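Predicted metal-dependent hydrolase of the TIM-barrel fold (Lactobacillus casei, PDB 2QPX) is of unknown function but probably acts as a zinc-dependent hydrolase of the amidohydrolase family, with two metal ions bound in a TIM-barrel. Local coordinates at residues Q362-A365 with K366-Q370. Numbering follows the deposited sequence.
With EDO (1,2-ethanediol), chain F.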
loop_
_atom_site.group_PDB
_atom_site.type_symbol
_atom_site.label_atom_id
_atom_site.label_comp_id
_atom_site.label_asym_id
_atom_site.label_seq_id
_atom_site.Cartn_x
_atom_site.Cartn_y
_atom_site.Cartn_z
ATOM N N GLN A 362 20.966 17.262 10.265
ATOM C CA GLN A 362 20.972 18.676 9.989
ATOM C C GLN A 362 19.572 19.295 9.882
ATOM O O GLN A 362 19.341 20.396 10.389
ATOM C CB GLN A 362 21.810 18.971 8.748
ATOM C CG GLN A 362 22.017 20.433 8.465
ATOM C CD GLN A 362 22.630 20.663 7.093
ATOM O OE1 GLN A 362 22.198 20.077 6.087
ATOM N NE2 GLN A 362 23.603 21.538 7.037
ATOM N N THR A 363 18.647 18.588 9.251
ATOM C CA THR A 363 17.272 19.107 9.202
ATOM C C THR A 363 16.688 19.217 10.618
ATOM O O THR A 363 16.119 20.237 10.984
ATOM C CB THR A 363 16.395 18.262 8.278
ATOM O OG1 THR A 363 16.972 18.238 6.968
ATOM C CG2 THR A 363 14.963 18.800 8.234
ATOM N N SER A 364 16.838 18.162 11.433
ATOM C CA SER A 364 16.334 18.214 12.794
ATOM C C SER A 364 17.038 19.289 13.621
ATOM O O SER A 364 16.424 19.962 14.431
ATOM C CB SER A 364 16.425 16.853 13.479
ATOM O OG SER A 364 15.487 15.955 12.908
ATOM N N ALA A 365 18.329 19.484 13.398
ATOM C CA ALA A 365 19.027 20.549 14.143
ATOM C C ALA A 365 18.420 21.895 13.884
ATOM O O ALA A 365 18.240 22.682 14.799
ATOM C CB ALA A 365 20.561 20.546 13.841
ATOM N N LYS A 366 18.060 22.138 12.628
ATOM C CA LYS A 366 17.425 23.400 12.270
ATOM C C LYS A 366 16.005 23.478 12.832
ATOM O O LYS A 366 15.621 24.470 13.438
ATOM C CB LYS A 366 17.411 23.583 10.759
ATOM C CG LYS A 366 16.693 24.855 10.354
ATOM C CD LYS A 366 17.114 25.370 9.021
ATOM C CE LYS A 366 16.409 26.707 8.727
ATOM N NZ LYS A 366 16.820 27.228 7.401
ATOM N N LEU A 367 15.229 22.416 12.629
ATOM C CA LEU A 367 13.836 22.393 13.002
ATOM C C LEU A 367 13.624 22.589 14.510
ATOM O O LEU A 367 12.731 23.319 14.949
ATOM C CB LEU A 367 13.305 21.036 12.491
ATOM C CG LEU A 367 11.875 20.728 12.327
ATOM C CD1 LEU A 367 11.208 21.852 11.579
ATOM C CD2 LEU A 367 11.826 19.327 11.631
ATOM N N TYR A 368 14.482 21.971 15.321
ATOM C CA TYR A 368 14.359 21.989 16.745
ATOM C C TYR A 368 15.308 22.982 17.410
ATOM O O TYR A 368 15.380 23.058 18.636
ATOM C CB TYR A 368 14.533 20.606 17.366
ATOM C CG TYR A 368 13.465 19.586 16.979
ATOM C CD1 TYR A 368 13.600 18.767 15.876
ATOM C CD2 TYR A 368 12.334 19.433 17.754
ATOM C CE1 TYR A 368 12.645 17.815 15.543
ATOM C CE2 TYR A 368 11.365 18.489 17.428
ATOM C CZ TYR A 368 11.517 17.699 16.318
ATOM O OH TYR A 368 10.589 16.734 15.998
ATOM N N HIS A 369 16.032 23.742 16.594
ATOM C CA HIS A 369 16.919 24.783 17.116
ATOM C C HIS A 369 18.052 24.210 17.985
ATOM O O HIS A 369 18.369 24.748 19.063
ATOM C CB HIS A 369 16.153 25.865 17.872
ATOM C CG HIS A 369 14.996 26.433 17.115
ATOM N ND1 HIS A 369 15.148 27.208 15.985
ATOM C CD2 HIS A 369 13.658 26.302 17.305
ATOM C CE1 HIS A 369 13.954 27.548 15.519
ATOM N NE2 HIS A 369 13.032 27.023 16.317
ATOM N N GLN A 370 18.626 23.090 17.520
ATOM C CA GLN A 370 19.664 22.380 18.260
ATOM C C GLN A 370 21.009 22.430 17.534
ATOM O O GLN A 370 21.840 21.553 17.704
ATOM C CB GLN A 370 19.261 20.923 18.521
ATOM C CG GLN A 370 17.905 20.812 19.240
ATOM C CD GLN A 370 17.970 21.405 20.629
ATOM O OE1 GLN A 370 18.803 20.990 21.459
ATOM N NE2 GLN A 370 17.091 22.384 20.910
HETATM C C1 EDO F . 19.331 21.724 6.174
HETATM O O1 EDO F . 18.495 22.380 7.134
HETATM C C2 EDO F . 18.780 20.332 5.925
HETATM O O2 EDO F . 17.381 20.464 5.538
#
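Tyr368 stands beside Ser364, one turn earlier in the closing helix 349-367. Tyr368 N donates to Ser364 O at 2.9 Å, and that oxygen lies in the ring plane at the edge, 3.4 Å from CD1, probably a tolerable neighbour for the C-H. With CG anti to the carbonyl carbon (chi1 -64°), the ring runs past the small Ser364 CB, 4.2 Å from CD1; the OH of the buried Tyr368 is hydrogen-bonded to His17 ND1 and Gln226 NE2. Ser364 and Ala365 leave room for Leu15 of strand 14-19, while apolar Leu367 suits its buried place against Leu314, Tyr283 and Pro224. Thr363 OG1, beside its own backbone N, bonds Ala358 O and accepts from O2 of an ethanediol, probably from the crystallisation liquor, at 2.7 Å. The helix ends here: His369 turns to positive phi (63°) and its N donates weakly to Lys366 O (3.3 Å), while Gln370 N meets Ala365 O at 2.8 Å, in the carbonyl plane on a lone pair. Gln370 folds its amide back: NE2 donates to Tyr368 O (2.9 Å, nearly straight at 169°) and OE1 takes Lys125 NZ. The 6→1 and 5→2 backbone bonds make this a Schellman motif, ending a TIM-barrel helix close to zinc ligand His18.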